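Local coordinates for Exo-1,3/1,4-beta-glucanase (Pseudoalteromonas sp., PDB 3RRX), which breaks down beta-1,3- and beta-1,4-linked glucans by exo-acting hydrolysis, probably with the beta-glucosidase activity common to its family, at residues Q44-Y49 and S62-G67; S293-H298 and V319-E324; R56-G61 and H325-Y330. The protein carries 1 engineered substitution. One frame throughout, in Å; residues are numbered along the deposited sequence.

Interaction 1 of 3, residues Q44-Y49 and S62-G67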
ATOM      1  N   GLN A  44       5.142  20.796   4.265  1.00 11.15           N
ATOM      2  CA  GLN A  44       5.616  19.556   4.887  1.00 12.46           C
ATOM      3  C   GLN A  44       7.022  19.151   4.448  1.00 11.30           C
ATOM      4  O   GLN A  44       7.194  18.597   3.356  1.00 11.97           O
ATOM      5  CB  GLN A  44       4.673  18.397   4.554  1.00 13.33           C
ATOM      6  CG  GLN A  44       5.071  17.080   5.221  1.00 11.25           C
ATOM      7  CD  GLN A  44       4.208  15.924   4.755  1.00 11.87           C
ATOM      8  OE1 GLN A  44       4.561  15.212   3.813  1.00 13.18           O
ATOM      9  NE2 GLN A  44       3.068  15.737   5.402  1.00 13.27           N
ATOM     10  N   PRO A  45       8.020  19.398   5.314  1.00 11.71           N
ATOM     11  CA  PRO A  45       9.409  18.949   5.148  1.00 14.16           C
ATOM     12  C   PRO A  45       9.527  17.455   5.450  1.00 13.97           C
ATOM     13  O   PRO A  45       8.618  16.886   6.057  1.00 15.21           O
ATOM     14  CB  PRO A  45      10.168  19.729   6.238  1.00 13.38           C
ATOM     15  CG  PRO A  45       9.204  20.779   6.738  1.00 18.55           C
ATOM     16  CD  PRO A  45       7.851  20.212   6.530  1.00 13.97           C
ATOM     17  N   GLU A  46      10.641  16.849   5.053  1.00 13.83           N
ATOM     18  CA  GLU A  46      10.905  15.442   5.315  1.00 13.95           C
ATOM     19  C   GLU A  46      12.149  15.324   6.217  1.00 19.51           C
ATOM     20  O   GLU A  46      13.072  16.146   6.130  1.00 16.21           O
ATOM     21  CB  GLU A  46      11.104  14.707   3.989  1.00 13.42           C
ATOM     22  CG  GLU A  46      10.985  13.190   4.067  1.00 15.60           C
ATOM     23  CD  GLU A  46      12.285  12.521   4.446  1.00 21.57           C
ATOM     24  OE1 GLU A  46      13.355  13.100   4.159  1.00 18.92           O
ATOM     25  OE2 GLU A  46      12.233  11.414   5.025  1.00 23.94           O
ATOM     26  N   ILE A  47      12.172  14.314   7.085  1.00 17.39           N
ATOM     27  CA  ILE A  47      13.194  14.240   8.132  1.00 18.06           C
ATOM     28  C   ILE A  47      14.633  14.104   7.629  1.00 18.11           C
ATOM     29  O   ILE A  47      15.574  14.402   8.357  1.00 20.76           O
ATOM     30  CB  ILE A  47      12.906  13.125   9.163  1.00 17.38           C
ATOM     31  CG1 ILE A  47      13.040  11.742   8.523  1.00 18.96           C
ATOM     32  CG2 ILE A  47      11.533  13.327   9.820  1.00 15.40           C
ATOM     33  CD1 ILE A  47      12.867  10.614   9.518  1.00 22.22           C
ATOM     34  N   GLY A  48      14.814  13.649   6.397  1.00 18.60           N
ATOM     35  CA  GLY A  48      16.152  13.582   5.838  1.00 21.48           C
ATOM     36  C   GLY A  48      16.739  14.967   5.592  1.00 25.73           C
ATOM     37  O   GLY A  48      17.940  15.109   5.381  1.00 23.90           O
ATOM     38  N   TYR A  49      15.895  15.995   5.631  1.00 18.80           N
ATOM     39  CA  TYR A  49      16.338  17.344   5.287  1.00 19.56           C
ATOM     40  C   TYR A  49      16.017  18.378   6.358  1.00 24.15           C
ATOM     41  O   TYR A  49      16.495  19.508   6.301  1.00 30.36           O
ATOM     42  CB  TYR A  49      15.687  17.779   3.967  1.00 18.50           C
ATOM     43  CG  TYR A  49      15.951  16.826   2.830  1.00 21.02           C
ATOM     44  CD1 TYR A  49      17.129  16.902   2.099  1.00 22.25           C
ATOM     45  CD2 TYR A  49      15.023  15.846   2.487  1.00 19.34           C
ATOM     46  CE1 TYR A  49      17.379  16.027   1.055  1.00 23.96           C
ATOM     47  CE2 TYR A  49      15.262  14.968   1.442  1.00 21.32           C
ATOM     48  CZ  TYR A  49      16.445  15.065   0.732  1.00 25.95           C
ATOM     49  OH  TYR A  49      16.698  14.201  -0.307  1.00 27.17           O
ATOM     50  N   SER A  62       3.267  19.969   9.648  1.00 11.93           N
ATOM     51  CA  SER A  62       3.532  18.529   9.680  1.00 13.02           C
ATOM     52  C   SER A  62       4.908  18.275   9.126  1.00 13.46           C
ATOM     53  O   SER A  62       5.522  19.167   8.538  1.00 14.59           O
ATOM     54  CB  SER A  62       2.506  17.752   8.840  1.00 13.66           C
ATOM     55  OG  SER A  62       2.601  18.075   7.452  1.00 11.38           O
ATOM     56  N   TYR A  63       5.395  17.052   9.313  1.00 11.27           N
ATOM     57  CA  TYR A  63       6.633  16.634   8.701  1.00 13.65           C
ATOM     58  C   TYR A  63       6.552  15.135   8.355  1.00 15.20           C
ATOM     59  O   TYR A  63       5.724  14.395   8.897  1.00 14.14           O
ATOM     60  CB  TYR A  63       7.837  16.993   9.597  1.00 17.43           C
ATOM     61  CG  TYR A  63       7.881  16.283  10.935  1.00 13.73           C
ATOM     62  CD1 TYR A  63       7.066  16.680  11.988  1.00 14.10           C
ATOM     63  CD2 TYR A  63       8.751  15.219  11.147  1.00 15.74           C
ATOM     64  CE1 TYR A  63       7.111  16.026  13.218  1.00 17.10           C
ATOM     65  CE2 TYR A  63       8.803  14.565  12.365  1.00 17.12           C
ATOM     66  CZ  TYR A  63       7.984  14.967  13.396  1.00 18.53           C
ATOM     67  OH  TYR A  63       8.053  14.307  14.612  1.00 18.09           O
ATOM     68  N   LEU A  64       7.384  14.706   7.423  1.00 11.57           N
ATOM     69  CA  LEU A  64       7.238  13.381   6.839  1.00 14.48           C
ATOM     70  C   LEU A  64       8.352  12.421   7.229  1.00 15.36           C
ATOM     71  O   LEU A  64       9.532  12.764   7.163  1.00 12.89           O
ATOM     72  CB  LEU A  64       7.196  13.490   5.317  1.00 10.58           C
ATOM     73  CG  LEU A  64       7.050  12.193   4.526  1.00 14.84           C
ATOM     74  CD1 LEU A  64       5.690  11.546   4.819  1.00 14.14           C
ATOM     75  CD2 LEU A  64       7.210  12.464   3.030  1.00 16.82           C
ATOM     76  N   ASN A  65       7.949  11.218   7.630  1.00 14.01           N
ATOM     77  CA  ASN A  65       8.846  10.067   7.713  1.00 19.00           C
ATOM     78  C   ASN A  65       8.977   9.450   6.322  1.00 18.66           C
ATOM     79  O   ASN A  65       8.176   8.596   5.941  1.00 18.10           O
ATOM     80  CB  ASN A  65       8.277   9.011   8.667  1.00 16.26           C
ATOM     81  CG  ASN A  65       9.161   7.779   8.755  1.00 22.96           C
ATOM     82  OD1 ASN A  65      10.381   7.897   8.838  1.00 23.98           O
ATOM     83  ND2 ASN A  65       8.552   6.593   8.727  1.00 22.81           N
ATOM     84  N   GLY A  66       9.969   9.886   5.558  1.00 15.71           N
ATOM     85  CA  GLY A  66      10.035   9.536   4.149  1.00 17.54           C
ATOM     86  C   GLY A  66      10.337   8.065   3.931  1.00 31.87           C
ATOM     87  O   GLY A  66      10.003   7.501   2.888  1.00 30.15           O
ATOM     88  N   GLY A  67      10.982   7.446   4.917  1.00 28.40           N
ATOM     89  CA  GLY A  67      11.210   6.011   4.894  1.00 35.63           C
ATOM     90  C   GLY A  67      12.625   5.608   4.540  1.00 37.86           C
ATOM     91  O   GLY A  67      13.014   4.453   4.730  1.00 38.36           O
TER

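Interaction 2 of 3, residues S293-H298 and V319-E324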
ATOM      1  N   SER A 293      -0.376  16.858  -1.278  1.00 10.23           N
ATOM      2  CA  SER A 293       0.227  16.476  -2.553  1.00 10.59           C
ATOM      3  C   SER A 293       1.158  15.284  -2.364  1.00 13.33           C
ATOM      4  O   SER A 293       1.493  14.930  -1.235  1.00 11.87           O
ATOM      5  CB  SER A 293       0.988  17.648  -3.182  1.00 11.94           C
ATOM      6  OG  SER A 293       2.039  18.089  -2.339  1.00 12.63           O
ATOM      7  N   ASP A 294       1.562  14.660  -3.471  1.00  9.68           N
ATOM      8  CA  ASP A 294       2.543  13.576  -3.420  1.00 13.07           C
ATOM      9  C   ASP A 294       3.964  14.154  -3.531  1.00 14.73           C
ATOM     10  O   ASP A 294       4.144  15.358  -3.744  1.00 12.07           O
ATOM     11  CB  ASP A 294       2.254  12.534  -4.526  1.00 11.59           C
ATOM     12  CG  ASP A 294       2.686  11.107  -4.135  1.00 16.31           C
ATOM     13  OD1 ASP A 294       3.601  10.952  -3.305  1.00 13.77           O
ATOM     14  OD2 ASP A 294       2.109  10.131  -4.666  1.00 17.83           O
ATOM     15  N   TRP A 295       4.961  13.287  -3.391  1.00 12.90           N
ATOM     16  CA  TRP A 295       6.372  13.673  -3.220  1.00 14.90           C
ATOM     17  C   TRP A 295       6.910  14.579  -4.342  1.00 11.90           C
ATOM     18  O   TRP A 295       7.190  14.104  -5.438  1.00 12.95           O
ATOM     19  CB  TRP A 295       7.207  12.387  -3.132  1.00 11.89           C
ATOM     20  CG  TRP A 295       8.673  12.551  -2.837  1.00 15.13           C
ATOM     21  CD1 TRP A 295       9.640  12.986  -3.697  1.00 17.07           C
ATOM     22  CD2 TRP A 295       9.341  12.215  -1.620  1.00 15.09           C
ATOM     23  NE1 TRP A 295      10.865  12.970  -3.078  1.00 15.23           N
ATOM     24  CE2 TRP A 295      10.712  12.490  -1.806  1.00 17.89           C
ATOM     25  CE3 TRP A 295       8.915  11.705  -0.389  1.00 16.38           C
ATOM     26  CZ2 TRP A 295      11.664  12.278  -0.805  1.00 17.23           C
ATOM     27  CZ3 TRP A 295       9.863  11.498   0.611  1.00 19.82           C
ATOM     28  CH2 TRP A 295      11.220  11.787   0.394  1.00 19.19           C
ATOM     29  N   ASN A 296       7.066  15.872  -4.060  1.00 13.54           N
ATOM     30  CA  ASN A 296       7.479  16.844  -5.087  1.00 14.00           C
ATOM     31  C   ASN A 296       6.615  16.821  -6.355  1.00 15.03           C
ATOM     32  O   ASN A 296       7.066  17.224  -7.435  1.00 14.56           O
ATOM     33  CB  ASN A 296       8.944  16.640  -5.488  1.00 16.76           C
ATOM     34  CG  ASN A 296       9.914  17.181  -4.458  1.00 18.21           C
ATOM     35  OD1 ASN A 296       9.616  18.149  -3.763  1.00 14.53           O
ATOM     36  ND2 ASN A 296      11.093  16.557  -4.359  1.00 16.86           N
ATOM     37  N   ALA A 297       5.378  16.350  -6.236  1.00 11.53           N
ATOM     38  CA  ALA A 297       4.493  16.299  -7.400  1.00 10.90           C
ATOM     39  C   ALA A 297       4.261  17.703  -7.985  1.00 13.08           C
ATOM     40  O   ALA A 297       3.967  17.853  -9.169  1.00 14.05           O
ATOM     41  CB  ALA A 297       3.165  15.654  -7.040  1.00 11.85           C
ATOM     42  N   HIS A 298       4.388  18.724  -7.149  1.00 12.70           N
ATOM     43  CA  HIS A 298       4.098  20.087  -7.592  1.00 14.54           C
ATOM     44  C   HIS A 298       5.056  20.558  -8.678  1.00 15.37           C
ATOM     45  O   HIS A 298       4.718  21.419  -9.483  1.00 16.78           O
ATOM     46  CB  HIS A 298       4.142  21.070  -6.411  1.00 13.11           C
ATOM     47  CG  HIS A 298       5.482  21.154  -5.748  1.00 15.03           C
ATOM     48  ND1 HIS A 298       5.903  20.246  -4.801  1.00 14.94           N
ATOM     49  CD2 HIS A 298       6.494  22.045  -5.891  1.00 14.87           C
ATOM     50  CE1 HIS A 298       7.112  20.578  -4.382  1.00 15.10           C
ATOM     51  NE2 HIS A 298       7.495  21.663  -5.030  1.00 15.38           N
ATOM     52  N   VAL A 319      -1.951  20.815   1.715  1.00 10.68           N
ATOM     53  CA  VAL A 319      -0.642  20.573   2.324  1.00 11.85           C
ATOM     54  C   VAL A 319       0.340  20.114   1.253  1.00 11.11           C
ATOM     55  O   VAL A 319       0.063  19.172   0.504  1.00 12.63           O
ATOM     56  CB  VAL A 319      -0.697  19.525   3.478  1.00 11.00           C
ATOM     57  CG1 VAL A 319       0.733  19.181   3.971  1.00 10.42           C
ATOM     58  CG2 VAL A 319      -1.568  20.041   4.635  1.00 12.49           C
ATOM     59  N   ILE A 320       1.476  20.794   1.167  1.00 12.76           N
ATOM     60  CA  ILE A 320       2.434  20.521   0.102  1.00 13.05           C
ATOM     61  C   ILE A 320       3.567  19.621   0.591  1.00 10.56           C
ATOM     62  O   ILE A 320       4.293  19.979   1.520  1.00 12.34           O
ATOM     63  CB  ILE A 320       3.024  21.822  -0.473  1.00 13.21           C
ATOM     64  CG1 ILE A 320       1.911  22.671  -1.096  1.00 13.62           C
ATOM     65  CG2 ILE A 320       4.070  21.500  -1.536  1.00 12.52           C
ATOM     66  CD1 ILE A 320       1.425  22.125  -2.421  1.00 16.90           C
ATOM     67  N   MET A 321       3.699  18.450  -0.027  1.00 10.56           N
ATOM     68  CA  MET A 321       4.777  17.526   0.324  1.00 11.48           C
ATOM     69  C   MET A 321       6.014  17.988  -0.432  1.00 12.59           C
ATOM     70  O   MET A 321       6.191  17.664  -1.596  1.00 13.01           O
ATOM     71  CB  MET A 321       4.412  16.086  -0.062  1.00 10.29           C
ATOM     72  CG  MET A 321       5.408  14.998   0.439  1.00 11.58           C
ATOM     73  SD  MET A 321       4.895  13.324  -0.021  1.00 15.20           S
ATOM     74  CE  MET A 321       3.417  13.142   0.977  1.00 12.32           C
ATOM     75  N   VAL A 322       6.854  18.769   0.233  1.00 11.78           N
ATOM     76  CA  VAL A 322       8.058  19.296  -0.390  1.00 11.25           C
ATOM     77  C   VAL A 322       9.234  18.944   0.529  1.00 15.12           C
ATOM     78  O   VAL A 322       9.690  19.745   1.351  1.00 13.22           O
ATOM     79  CB  VAL A 322       7.921  20.814  -0.720  1.00 13.54           C
ATOM     80  CG1 VAL A 322       7.425  21.616   0.500  1.00 14.03           C
ATOM     81  CG2 VAL A 322       9.225  21.387  -1.294  1.00 15.01           C
ATOM     82  N   PRO A 323       9.701  17.699   0.413  1.00 12.05           N
ATOM     83  CA  PRO A 323      10.600  17.117   1.420  1.00 14.52           C
ATOM     84  C   PRO A 323      11.917  17.873   1.610  1.00 12.88           C
ATOM     85  O   PRO A 323      12.399  17.984   2.743  1.00 15.06           O
ATOM     86  CB  PRO A 323      10.856  15.695   0.890  1.00 14.97           C
ATOM     87  CG  PRO A 323      10.419  15.700  -0.538  1.00 14.63           C
ATOM     88  CD  PRO A 323       9.331  16.735  -0.639  1.00 13.69           C
ATOM     89  N   GLU A 324      12.472  18.396   0.524  1.00 14.80           N
ATOM     90  CA  GLU A 324      13.811  18.978   0.536  1.00 16.15           C
ATOM     91  C   GLU A 324      13.818  20.500   0.391  1.00 17.44           C
ATOM     92  O   GLU A 324      14.613  21.188   1.037  1.00 16.21           O
ATOM     93  CB  GLU A 324      14.660  18.355  -0.581  1.00 18.65           C
ATOM     94  CG  GLU A 324      16.035  18.986  -0.724  1.00 20.55           C
ATOM     95  CD  GLU A 324      16.921  18.277  -1.731  1.00 25.46           C
ATOM     96  OE1 GLU A 324      16.420  17.424  -2.494  1.00 22.12           O
ATOM     97  OE2 GLU A 324      18.132  18.583  -1.756  1.00 24.84           O
TER
HETATM   98  O   HOH W   1       4.052  18.234  -3.897  1.00 14.79           O
HETATM   99  O   HOH W   2      11.705  19.109  -2.235  1.00 14.36           O
HETATM  100  O   HOH W   3      14.062  16.601  -3.757  1.00 23.47           O

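Interaction 3 of 3, residues R56-G61 and H325-Y330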
ATOM      1  N   ARG A  56      11.626  24.864  14.987  1.00 18.33           N
ATOM      2  CA  ARG A  56      11.449  25.928  15.966  0.50 21.64           C
ATOM      3  C   ARG A  56      11.222  27.261  15.256  1.00 21.25           C
ATOM      4  O   ARG A  56      10.361  28.049  15.648  1.00 23.50           O
ATOM      5  CB  ARG A  56      12.665  26.017  16.897  0.50 23.82           C
ATOM      6  CG  ARG A  56      12.476  26.950  18.090  0.50 26.96           C
ATOM      7  CD  ARG A  56      13.693  26.896  19.005  0.50 27.92           C
ATOM      8  NE  ARG A  56      14.117  25.515  19.197  0.50 29.74           N
ATOM      9  CZ  ARG A  56      13.665  24.721  20.162  0.50 27.46           C
ATOM     10  NH1 ARG A  56      12.785  25.177  21.047  0.50 26.16           N
ATOM     11  NH2 ARG A  56      14.102  23.476  20.243  0.50 25.00           N
ATOM     12  N   LYS A  57      11.985  27.498  14.197  1.00 21.58           N
ATOM     13  CA  LYS A  57      11.919  28.758  13.465  1.00 21.69           C
ATOM     14  C   LYS A  57      10.601  28.962  12.710  1.00 23.89           C
ATOM     15  O   LYS A  57      10.058  30.068  12.687  1.00 23.21           O
ATOM     16  CB  LYS A  57      13.095  28.849  12.489  1.00 23.16           C
ATOM     17  CG  LYS A  57      13.164  30.161  11.727  1.00 28.50           C
ATOM     18  CD  LYS A  57      14.421  30.246  10.882  1.00 30.07           C
ATOM     19  CE  LYS A  57      14.457  31.555  10.092  1.00 37.65           C
ATOM     20  NZ  LYS A  57      15.653  31.649   9.205  1.00 42.80           N
ATOM     21  N   TYR A  58      10.091  27.893  12.100  1.00 20.53           N
ATOM     22  CA  TYR A  58       8.948  27.991  11.183  1.00 20.41           C
ATOM     23  C   TYR A  58       7.642  27.398  11.706  1.00 20.68           C
ATOM     24  O   TYR A  58       6.566  27.855  11.332  1.00 20.82           O
ATOM     25  CB  TYR A  58       9.298  27.328   9.854  1.00 22.04           C
ATOM     26  CG  TYR A  58      10.389  28.040   9.094  1.00 21.06           C
ATOM     27  CD1 TYR A  58      10.143  29.264   8.482  1.00 28.08           C
ATOM     28  CD2 TYR A  58      11.663  27.499   8.994  1.00 19.65           C
ATOM     29  CE1 TYR A  58      11.135  29.926   7.782  1.00 26.71           C
ATOM     30  CE2 TYR A  58      12.664  28.150   8.291  1.00 24.43           C
ATOM     31  CZ  TYR A  58      12.390  29.367   7.688  1.00 28.13           C
ATOM     32  OH  TYR A  58      13.367  30.034   6.987  1.00 25.99           O
ATOM     33  N   GLY A  59       7.725  26.372  12.548  1.00 20.22           N
ATOM     34  CA  GLY A  59       6.522  25.765  13.101  1.00 18.28           C
ATOM     35  C   GLY A  59       5.671  25.068  12.042  1.00 19.30           C
ATOM     36  O   GLY A  59       4.447  25.177  12.049  1.00 18.89           O
ATOM     37  N   PHE A  60       6.320  24.348  11.134  1.00 15.70           N
ATOM     38  CA  PHE A  60       5.607  23.649  10.061  1.00 17.03           C
ATOM     39  C   PHE A  60       4.443  22.811  10.597  1.00 16.34           C
ATOM     40  O   PHE A  60       4.546  22.217  11.670  1.00 16.94           O
ATOM     41  CB  PHE A  60       6.576  22.758   9.279  1.00 15.82           C
ATOM     42  CG  PHE A  60       7.674  23.518   8.592  1.00 19.66           C
ATOM     43  CD1 PHE A  60       7.387  24.379   7.541  1.00 20.87           C
ATOM     44  CD2 PHE A  60       8.992  23.377   8.994  1.00 20.78           C
ATOM     45  CE1 PHE A  60       8.400  25.078   6.902  1.00 22.03           C
ATOM     46  CE2 PHE A  60      10.006  24.073   8.355  1.00 20.91           C
ATOM     47  CZ  PHE A  60       9.708  24.922   7.314  1.00 20.19           C
ATOM     48  N   GLY A  61       3.349  22.750   9.839  1.00 14.63           N
ATOM     49  CA  GLY A  61       2.159  22.036  10.272  1.00 15.22           C
ATOM     50  C   GLY A  61       2.317  20.523  10.386  1.00 13.91           C
ATOM     51  O   GLY A  61       1.589  19.867  11.127  1.00 14.38           O
ATOM     52  N   HIS A 325      12.935  21.026  -0.451  1.00 15.88           N
ATOM     53  CA  HIS A 325      12.985  22.451  -0.793  1.00 16.88           C
ATOM     54  C   HIS A 325      11.968  23.292  -0.024  1.00 16.42           C
ATOM     55  O   HIS A 325      11.582  24.372  -0.473  1.00 15.87           O
ATOM     56  CB  HIS A 325      12.790  22.642  -2.299  1.00 17.73           C
ATOM     57  CG  HIS A 325      13.797  21.916  -3.139  1.00 22.15           C
ATOM     58  ND1 HIS A 325      13.722  20.562  -3.390  1.00 20.05           N
ATOM     59  CD2 HIS A 325      14.909  22.356  -3.776  1.00 23.44           C
ATOM     60  CE1 HIS A 325      14.738  20.200  -4.153  1.00 22.37           C
ATOM     61  NE2 HIS A 325      15.474  21.270  -4.400  1.00 24.96           N
ATOM     62  N   PHE A 326      11.567  22.806   1.146  1.00 13.65           N
ATOM     63  CA  PHE A 326      10.503  23.421   1.934  1.00 15.81           C
ATOM     64  C   PHE A 326      10.756  24.868   2.356  1.00 16.91           C
ATOM     65  O   PHE A 326       9.818  25.669   2.433  1.00 14.65           O
ATOM     66  CB  PHE A 326      10.209  22.572   3.174  1.00 16.53           C
ATOM     67  CG  PHE A 326      11.429  22.254   3.993  1.00 13.94           C
ATOM     68  CD1 PHE A 326      12.194  21.130   3.710  1.00 14.96           C
ATOM     69  CD2 PHE A 326      11.806  23.073   5.050  1.00 15.75           C
ATOM     70  CE1 PHE A 326      13.321  20.831   4.467  1.00 18.61           C
ATOM     71  CE2 PHE A 326      12.926  22.784   5.808  1.00 18.69           C
ATOM     72  CZ  PHE A 326      13.686  21.664   5.517  1.00 19.00           C
ATOM     73  N   GLU A 327      12.010  25.206   2.652  1.00 16.10           N
ATOM     74  CA  GLU A 327      12.305  26.548   3.154  1.00 16.60           C
ATOM     75  C   GLU A 327      12.081  27.602   2.064  1.00 16.30           C
ATOM     76  O   GLU A 327      11.376  28.588   2.279  1.00 19.39           O
ATOM     77  CB  GLU A 327      13.727  26.621   3.732  1.00 21.74           C
ATOM     78  CG  GLU A 327      13.991  27.891   4.517  1.00 29.89           C
ATOM     79  CD  GLU A 327      15.203  27.791   5.433  1.00 31.92           C
ATOM     80  OE1 GLU A 327      15.899  26.756   5.411  1.00 32.06           O
ATOM     81  OE2 GLU A 327      15.451  28.754   6.184  1.00 36.77           O
ATOM     82  N   ALA A 328      12.663  27.386   0.893  1.00 16.57           N
ATOM     83  CA  ALA A 328      12.418  28.265  -0.243  1.00 19.39           C
ATOM     84  C   ALA A 328      10.942  28.238  -0.667  1.00 22.39           C
ATOM     85  O   ALA A 328      10.376  29.270  -1.044  1.00 16.29           O
ATOM     86  CB  ALA A 328      13.321  27.891  -1.413  1.00 18.53           C
ATOM     87  N   PHE A 329      10.313  27.066  -0.613  1.00 17.33           N
ATOM     88  CA  PHE A 329       8.901  26.978  -0.991  1.00 17.13           C
ATOM     89  C   PHE A 329       8.061  27.842  -0.058  1.00 16.65           C
ATOM     90  O   PHE A 329       7.144  28.549  -0.488  1.00 17.13           O
ATOM     91  CB  PHE A 329       8.411  25.527  -0.977  1.00 15.55           C
ATOM     92  CG  PHE A 329       7.092  25.333  -1.661  1.00 14.89           C
ATOM     93  CD1 PHE A 329       7.034  24.833  -2.958  1.00 13.77           C
ATOM     94  CD2 PHE A 329       5.911  25.668  -1.019  1.00 14.05           C
ATOM     95  CE1 PHE A 329       5.822  24.669  -3.600  1.00 15.25           C
ATOM     96  CE2 PHE A 329       4.691  25.500  -1.651  1.00 11.35           C
ATOM     97  CZ  PHE A 329       4.645  25.004  -2.943  1.00 13.67           C
ATOM     98  N   TYR A 330       8.399  27.791   1.223  1.00 14.46           N
ATOM     99  CA  TYR A 330       7.737  28.597   2.237  1.00 16.02           C
ATOM    100  C   TYR A 330       7.809  30.096   1.936  1.00 17.18           C
ATOM    101  O   TYR A 330       6.786  30.775   1.853  1.00 14.83           O
ATOM    102  CB  TYR A 330       8.349  28.303   3.605  1.00 18.40           C
ATOM    103  CG  TYR A 330       7.901  29.253   4.694  1.00 17.13           C
ATOM    104  CD1 TYR A 330       6.685  29.073   5.338  1.00 15.41           C
ATOM    105  CD2 TYR A 330       8.698  30.322   5.082  1.00 20.08           C
ATOM    106  CE1 TYR A 330       6.272  29.934   6.343  1.00 17.90           C
ATOM    107  CE2 TYR A 330       8.288  31.196   6.091  1.00 25.30           C
ATOM    108  CZ  TYR A 330       7.072  30.992   6.711  1.00 21.27           C
ATOM    109  OH  TYR A 330       6.653  31.840   7.711  1.00 24.73           O
TER
HETATM  110  O   HOH W   4       5.793  30.996  10.507  1.00 28.43           O

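Interaction 1 of 3, residues Q44-Y49 and S62-G67
S62 meets Q44 at the start of this parallel pairing. The long glutamine chain stays extended, its CG anti to the backbone N (chi1 -177°), and carries the amide across the strand until NE2 donates to S62 OG at 3.1 Å, the hydroxyl lying in the amide plane and the bond nearly straight at 163°. S62 O faces P45 CD at 3.2 Å and has no polar partner in the model. Y63 points away from 44-49 at its CB, although that atom still touches P45 O, and its ring edge at CD2 receives I47 CG2 at 3.6 Å. L64 carries the backbone pairing: its N donates to P45 O (2.9 Å) and its O accepts from I47 N (3.1 Å), a single parallel bridge centred on E46 and L64. L64 CB lies 3.5 Å from Q44 OE1. Were Q44 replaced by an alanine, S62 OG would probably lose its amide donor and a gap would open beside L64 CB. N65 touches I47 CD1 through OD1, while its ND2 bonds to T109. At G66 the E46 carboxylate comes so close that a side chain would collide with it; G66 N gives OE2 a weak bond of 2.8 Å, and G48 N reaches OE1 at 2.7 Å from above the carboxylate plane. These segments join strands 43-44 and 62-65 of the (alpha/beta)8 barrel, which helix 52-58 connects as a beta-alpha-beta crossover. A pairing with just one backbone bridge is extended by side-chain bonds at both ends, and the two N-H groups on E46 would probably help it keep its negative charge.

Interaction 2 of 3, residues S293-H298 and V319-E324
S293 and M321 share a bond in which a side chain takes the place of a backbone carbonyl: M321 N donates to S293 OG at 2.9 Å, nearly straight at 165°. The serine oxygen can do this because its torsion sets it between its own N and carbonyl carbon (chi1 61°). S293 N, in turn, is satisfied by V319 O at 3.0 Å, whereas S293 O, covered by M321 CB and CE, is buried with no partner in the model. Beyond it, D294 to A297 form a type II turn, closed by A297 N to D294 O; D294 OD1 takes W295 N on its anti side, and N296 N reaches across to M321 O at 3.2 Å. In this way the loop following strand 290-292 is sewn to strand 320-321, joining the seventh and eighth strands of the (alpha/beta)8 barrel near their C-terminal ends, where active sites of this fold lie. A water between the turn and strand 320-321 donates to both D294 O and M321 O and also contacts S293 OG and H298 ND1, lying in the imidazole plane; H298 NE2 is taken up by L306 O. Further along, N296 OD1 accepts from a second water at 2.8 Å that itself accepts from E324 N, and a third water donates to E324 OE1 and accepts a weak bond from N296 ND2. Apolar contact comes from P323, whose CG sits over one face of the W295 six-membered ring, 3.7 Å from its centroid in a CH-pi contact, from M321 SD, 4.0 Å from W295 CB, and from V322 CB, 3.8 Å from H298 CE1.

Interaction 3 of 3, residues R56-G61 and H325-Y330
Y58 and E327 are brought together by two different first torsions. In Y58, CG stands anti to the carbonyl carbon and beside the backbone N (chi1 -66°), which swings the ring out from the last turn of its helix; in E327, CG is anti to the backbone N (chi1 -168°) and the chain beyond it is extended, so the carboxylate reaches across to the phenol. Y58 OH donates to E327 OE2 at 2.6 Å, meeting it on the anti side and somewhat out of the carboxylate plane. Both groups have second partners: the phenol oxygen also bonds to H331 NE2, and E327 OE1 accepts from Q54 NE2, which together should fix the rotation of the carboxylate. K57 NZ stays 4.2 Å from E327 OE2, too long for a salt bridge, yet its charge probably steadies that of the acid, and the aliphatic start of the lysine chain lies over a face of the Y58 ring.

The same tyrosine makes an edge-to-face pair with Y330: Y58 CD1 stands 3.6 Å above the Y330 ring, toward its rim, and Y58 CE1 approaches Y330 CE2 at 3.5 Å. A second, offset edge-to-face pair follows after G59, whose positive phi turns the chain out of the helix. Here F326 directs its edge at the face of F60, with CD2 3.6 Å from F60 CZ and the planes nearly perpendicular, at 87°.

The contact thus joins the C-terminal end of helix 52-58 to the first turn of helix 326-338. Beneath them F60 and F326 rest on I43 of strand 43-44 and on P45, while Y330 packs against V39 and A40 of helix 35-42.

How the interactions relate
All three interactions meet around strand 43-44 and its continuation, and together they illustrate how a barrel is closed and then covered. Interaction 1 joins the first and second strands, interaction 2 the seventh and eighth, and strand 43-44 pairs with 320-321 between them, Q44 N meeting I320 O. Interaction 3 lies one layer outward, between helices that adjoin these strands in sequence; P45 packs on F60 and F326, and F329 on H298 and I320. Interactions 1 and 2 are buried and rest on backbone bonds, the first with amide and carboxylate side chains, the second with a serine and waters. Interaction 3 combines two aromatic pairs with a phenol-carboxylate bond, buries least and reaches the surface at K57.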